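Local coordinates for protein arylesterase (Sulfolobus solfataricus, PDB 5L2P) that hydrolyses aromatic esters and aryl dialkyl phosphates such as paraoxon with broad substrate specificity, as a serine esterase of the GDXG lipolytic family, at residues 102-107 with 293-298; 183-188 with 254-259. One frame throughout, in Å; residues are numbered along the deposited sequence.

Interaction 1: 102-107 with 293-298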
loop_
_atom_site.group_PDB
_atom_site.type_symbol
_atom_site.label_atom_id
_atom_site.label_comp_id
_atom_site.label_asym_id
_atom_site.label_seq_id
_atom_site.Cartn_x
_atom_site.Cartn_y
_atom_site.Cartn_z
ATOM N N SER A 102 -13.810 -31.643 -1.354
ATOM C CA SER A 102 -13.733 -33.097 -1.205
ATOM C C SER A 102 -13.111 -33.772 -2.432
ATOM O O SER A 102 -12.261 -34.632 -2.308
ATOM C CB SER A 102 -15.149 -33.662 -0.950
ATOM O OG SER A 102 -15.127 -35.068 -0.720
ATOM N N ASN A 103 -13.560 -33.381 -3.617
ATOM C CA ASN A 103 -13.073 -33.982 -4.856
ATOM C C ASN A 103 -11.630 -33.623 -5.133
ATOM O O ASN A 103 -10.883 -34.441 -5.627
ATOM C CB ASN A 103 -13.954 -33.560 -6.030
ATOM C CG ASN A 103 -15.338 -34.214 -5.997
ATOM O OD1 ASN A 103 -15.523 -35.260 -5.392
ATOM N ND2 ASN A 103 -16.308 -33.599 -6.662
ATOM N N SER A 104 -11.245 -32.387 -4.804
ATOM C CA SER A 104 -9.882 -31.901 -5.019
ATOM C C SER A 104 -8.924 -32.552 -4.033
ATOM O O SER A 104 -7.836 -32.972 -4.402
ATOM C CB SER A 104 -9.814 -30.408 -4.808
ATOM O OG SER A 104 -10.592 -29.728 -5.755
ATOM N N CYS A 105 -9.333 -32.608 -2.765
ATOM C CA CYS A 105 -8.570 -33.303 -1.726
ATOM C C CYS A 105 -8.535 -34.810 -1.932
ATOM O O CYS A 105 -7.594 -35.470 -1.488
ATOM C CB CYS A 105 -9.193 -33.051 -0.351
ATOM S SG CYS A 105 -8.972 -31.366 0.224
ATOM N N GLU A 106 -9.588 -35.344 -2.555
ATOM C CA GLU A 106 -9.801 -36.776 -2.716
ATOM C C GLU A 106 -9.879 -37.440 -1.355
ATOM O O GLU A 106 -9.273 -38.505 -1.100
ATOM C CB GLU A 106 -8.718 -37.393 -3.604
ATOM C CG GLU A 106 -8.780 -36.865 -5.028
ATOM C CD GLU A 106 -7.597 -37.296 -5.880
ATOM O OE1 GLU A 106 -7.063 -38.415 -5.653
ATOM O OE2 GLU A 106 -7.201 -36.488 -6.765
ATOM N N CYS A 107 -10.632 -36.783 -0.469
ATOM C CA CYS A 107 -10.784 -37.251 0.887
ATOM C C CYS A 107 -12.113 -36.828 1.450
ATOM O O CYS A 107 -12.822 -36.038 0.877
ATOM C CB CYS A 107 -9.650 -36.701 1.756
ATOM S SG CYS A 107 -9.911 -35.003 2.322
ATOM N N VAL A 293 -9.731 -21.233 -6.309
ATOM C CA VAL A 293 -9.147 -21.180 -4.959
ATOM C C VAL A 293 -9.341 -22.477 -4.215
ATOM O O VAL A 293 -8.396 -22.970 -3.563
ATOM C CB VAL A 293 -9.676 -19.964 -4.156
ATOM C CG1 VAL A 293 -9.266 -20.000 -2.698
ATOM C CG2 VAL A 293 -9.191 -18.658 -4.778
ATOM N N THR A 294 -10.570 -23.031 -4.281
ATOM C CA THR A 294 -10.902 -24.312 -3.589
ATOM C C THR A 294 -10.064 -25.471 -4.142
ATOM O O THR A 294 -9.601 -26.322 -3.393
ATOM C CB THR A 294 -12.407 -24.667 -3.697
ATOM O OG1 THR A 294 -13.182 -23.513 -3.377
ATOM C CG2 THR A 294 -12.775 -25.731 -2.726
ATOM N N VAL A 295 -9.901 -25.494 -5.465
ATOM C CA VAL A 295 -9.085 -26.522 -6.118
ATOM C C VAL A 295 -7.595 -26.416 -5.741
ATOM O O VAL A 295 -6.951 -27.438 -5.496
ATOM C CB VAL A 295 -9.254 -26.456 -7.654
ATOM C CG1 VAL A 295 -8.188 -27.227 -8.398
ATOM C CG2 VAL A 295 -10.606 -27.006 -8.037
ATOM N N MET A 296 -7.080 -25.189 -5.711
ATOM C CA MET A 296 -5.676 -24.954 -5.250
ATOM C C MET A 296 -5.450 -25.467 -3.820
ATOM O O MET A 296 -4.462 -26.168 -3.519
ATOM C CB MET A 296 -5.315 -23.458 -5.304
ATOM C CG MET A 296 -5.181 -22.950 -6.712
ATOM S SD MET A 296 -4.517 -21.295 -6.860
ATOM C CE MET A 296 -5.801 -20.353 -6.099
ATOM N N ILE A 297 -6.377 -25.097 -2.939
ATOM C CA ILE A 297 -6.294 -25.504 -1.555
ATOM C C ILE A 297 -6.335 -27.011 -1.455
ATOM O O ILE A 297 -5.586 -27.584 -0.677
ATOM C CB ILE A 297 -7.412 -24.862 -0.733
ATOM C CG1 ILE A 297 -7.123 -23.367 -0.510
ATOM C CG2 ILE A 297 -7.608 -25.570 0.601
ATOM C CD1 ILE A 297 -8.326 -22.564 0.009
ATOM N N GLY A 298 -7.240 -27.653 -2.206
ATOM C CA GLY A 298 -7.362 -29.114 -2.215
ATOM C C GLY A 298 -6.082 -29.820 -2.642
ATOM O O GLY A 298 -5.688 -30.819 -2.046
#

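Interaction 2: 183-188 with 254-259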
loop_
_atom_site.group_PDB
_atom_site.type_symbol
_atom_site.label_atom_id
_atom_site.label_comp_id
_atom_site.label_asym_id
_atom_site.label_seq_id
_atom_site.Cartn_x
_atom_site.Cartn_y
_atom_site.Cartn_z
ATOM N N VAL A 183 -10.157 -15.831 3.887
ATOM C CA VAL A 183 -10.658 -14.514 4.240
ATOM C C VAL A 183 -11.182 -14.394 5.691
ATOM O O VAL A 183 -12.225 -13.807 5.927
ATOM C CB VAL A 183 -11.684 -14.014 3.202
ATOM C CG1 VAL A 183 -10.994 -13.885 1.825
ATOM C CG2 VAL A 183 -12.921 -14.939 3.137
ATOM N N PRO A 184 -10.392 -14.836 6.660
ATOM C CA PRO A 184 -10.832 -14.831 8.030
ATOM C C PRO A 184 -10.997 -13.476 8.725
ATOM O O PRO A 184 -10.293 -12.496 8.412
ATOM C CB PRO A 184 -9.660 -15.555 8.746
ATOM C CG PRO A 184 -8.456 -15.134 7.985
ATOM C CD PRO A 184 -8.919 -15.051 6.552
ATOM N N PHE A 185 -11.893 -13.458 9.707
ATOM C CA PHE A 185 -11.907 -12.431 10.757
ATOM C C PHE A 185 -11.054 -12.917 11.926
ATOM O O PHE A 185 -11.322 -13.973 12.501
ATOM C CB PHE A 185 -13.343 -12.169 11.224
ATOM C CG PHE A 185 -13.453 -11.189 12.347
ATOM C CD1 PHE A 185 -13.219 -11.578 13.673
ATOM C CD2 PHE A 185 -13.781 -9.865 12.104
ATOM C CE1 PHE A 185 -13.331 -10.661 14.725
ATOM C CE2 PHE A 185 -13.874 -8.958 13.161
ATOM C CZ PHE A 185 -13.648 -9.367 14.464
ATOM N N VAL A 186 -10.047 -12.125 12.305
ATOM C CA VAL A 186 -9.147 -12.484 13.418
ATOM C C VAL A 186 -8.952 -11.387 14.458
ATOM O O VAL A 186 -8.283 -11.610 15.464
ATOM C CB VAL A 186 -7.760 -12.888 12.905
ATOM C CG1 VAL A 186 -7.847 -14.187 12.144
ATOM C CG2 VAL A 186 -7.116 -11.812 12.026
ATOM N N TYR A 187 -9.544 -10.218 14.244
ATOM C CA TYR A 187 -9.279 -9.060 15.097
ATOM C C TYR A 187 -10.271 -7.920 14.825
ATOM O O TYR A 187 -10.817 -7.811 13.720
ATOM C CB TYR A 187 -7.832 -8.535 14.820
ATOM C CG TYR A 187 -7.373 -7.473 15.796
ATOM C CD1 TYR A 187 -7.265 -7.763 17.156
ATOM C CD2 TYR A 187 -7.068 -6.176 15.377
ATOM C CE1 TYR A 187 -6.898 -6.797 18.074
ATOM C CE2 TYR A 187 -6.623 -5.207 16.292
ATOM C CZ TYR A 187 -6.548 -5.529 17.646
ATOM O OH TYR A 187 -6.161 -4.620 18.629
ATOM N N LEU A 188 -10.488 -7.069 15.819
ATOM C CA LEU A 188 -11.227 -5.826 15.618
ATOM C C LEU A 188 -10.294 -4.784 15.026
ATOM O O LEU A 188 -9.747 -3.927 15.715
ATOM C CB LEU A 188 -11.822 -5.305 16.935
ATOM C CG LEU A 188 -12.880 -4.211 16.768
ATOM C CD1 LEU A 188 -14.222 -4.804 16.291
ATOM C CD2 LEU A 188 -13.046 -3.494 18.092
ATOM N N ARG A 254 -8.775 -7.992 4.582
ATOM C CA ARG A 254 -7.513 -8.404 3.950
ATOM C C ARG A 254 -6.308 -8.262 4.857
ATOM O O ARG A 254 -5.542 -9.196 5.026
ATOM C CB ARG A 254 -7.287 -7.606 2.677
ATOM C CG ARG A 254 -6.036 -7.955 1.863
ATOM C CD ARG A 254 -5.747 -6.881 0.806
ATOM N NE ARG A 254 -5.234 -5.661 1.423
ATOM C CZ ARG A 254 -5.179 -4.477 0.851
ATOM N NH1 ARG A 254 -5.622 -4.306 -0.377
ATOM N NH2 ARG A 254 -4.662 -3.450 1.526
ATOM N N ASP A 255 -6.130 -7.084 5.443
ATOM C CA ASP A 255 -4.879 -6.793 6.180
ATOM C C ASP A 255 -4.747 -7.578 7.479
ATOM O O ASP A 255 -3.645 -8.055 7.802
ATOM C CB ASP A 255 -4.711 -5.288 6.404
ATOM C CG ASP A 255 -4.401 -4.534 5.068
ATOM O OD1 ASP A 255 -3.928 -5.201 4.116
ATOM O OD2 ASP A 255 -4.643 -3.314 4.965
ATOM N N GLN A 256 -5.837 -7.783 8.213
ATOM C CA GLN A 256 -5.810 -8.615 9.431
ATOM C C GLN A 256 -5.492 -10.069 9.135
ATOM O O GLN A 256 -4.757 -10.704 9.901
ATOM C CB GLN A 256 -7.120 -8.527 10.244
ATOM C CG GLN A 256 -8.351 -9.102 9.603
ATOM C CD GLN A 256 -9.615 -8.690 10.347
ATOM O OE1 GLN A 256 -10.157 -9.434 11.189
ATOM N NE2 GLN A 256 -10.093 -7.497 10.046
ATOM N N GLY A 257 -6.035 -10.614 8.040
ATOM C CA GLY A 257 -5.682 -11.963 7.605
ATOM C C GLY A 257 -4.192 -12.095 7.268
ATOM O O GLY A 257 -3.545 -13.032 7.667
ATOM N N GLU A 258 -3.656 -11.172 6.496
ATOM C CA GLU A 258 -2.225 -11.183 6.162
ATOM C C GLU A 258 -1.333 -10.981 7.397
ATOM O O GLU A 258 -0.329 -11.620 7.512
ATOM C CB GLU A 258 -1.922 -10.165 5.065
ATOM C CG GLU A 258 -2.553 -10.584 3.719
ATOM C CD GLU A 258 -2.354 -9.573 2.596
ATOM O OE1 GLU A 258 -2.013 -8.388 2.855
ATOM O OE2 GLU A 258 -2.545 -9.957 1.434
ATOM N N ALA A 259 -1.795 -10.178 8.351
ATOM C CA ALA A 259 -1.170 -10.064 9.661
ATOM C C ALA A 259 -1.112 -11.348 10.463
ATOM O O ALA A 259 -0.109 -11.649 11.095
ATOM C CB ALA A 259 -1.899 -9.016 10.470
#

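Interaction 1: 102-107 with 293-298
S104 and C105, at the end of helix 95-105, meet helix 287-305 at G298, where the two backbones come nearest: the CA atoms of C105 and G298 are 4.4 Å apart. The contacts are van der Waals in kind. S104 CB lies 3.8 Å from G298 CA, and C105 SG is 3.7 Å from the same G298 CA, so two side chains bear on one bare alpha carbon. One turn earlier V295 flanks S104, with its CG2 3.6 Å from S104 OG; V295 also packs on A299 of the second subunit. Between the two segments no polar bond forms, and the S104 hydroxyl is spent inside its own helix. S104 OG, turned beside its own backbone N and anti to the carbonyl carbon (chi1 -64°), bonds I100 O instead of reaching across. S102 OG donates to C107 O (3.0 Å), with a C=O...donor angle of 158°, and ties the helix to the residue beyond E106, whose positive phi (60°) marks the helix end. E106 reaches helix 287-305 farther on, through a salt bridge to K302. With the serine hydroxyl already engaged, the two helices are held here by van der Waals contact rather than by a polar bond between the segments.

Interaction 2: 183-188 with 254-259
Q256 OE1 takes two backbone N-H groups of the loop that follows strand 178-182. V186 N donates at 2.9 Å, nearly straight (161°), in the carbonyl plane of the Q256 amide and on a lone pair of Q256 OE1. Y187 N is 3.2 Å from Q256 OE1 and more bent, arriving from above that plane. The glutamine gets there by a CG set between its backbone N and carbonyl carbon (chi1 67°) and an extended chain beyond. Alongside it V186 runs the opposite way, its CG2 3.7 Å from Q256 CB, while P184 CG rests 4.2 Å from G257 CA. Over one face of the F185 ring sits Q256 OE1, 3.8 Å from F185 CD2, with ring and amide planes 56° apart. An alanine in place of Q256 would probably leave the backbone N-H groups of V186 and Y187 without this acceptor and the loop less firmly fixed to the helix. F185 itself also meets W86 edge-to-face, and Y187 OH bonds L188 O of the third subunit. Such a loop, braced by the helix just after D251, the probable acid of the triad, and bearing an aromatic ring about 6 Å from the side chain of S156, the probable nucleophile, belongs to the active-site surroundings of an alpha/beta hydrolase.

In the fold
The centres of interactions 1 and 2 lie 23 Å apart; their nearest atoms are about 8 Å apart, so the two do not meet. Both segments of interaction 2 fall in the chain between those of interaction 1. Strand 178-182 connects them spatially: I297, from 293-298, packs on V180 and V182, and the strand then runs directly into 183-188. The two contacts probably occupy opposite faces of the central sheet, as the corresponding helices do in alpha/beta hydrolases. Their relation to catalysis differs. Interaction 2 borders the probable catalytic site, the P184 side chain being about 7 Å from that of D251, and V183 touches H281; interaction 1 is remote from it.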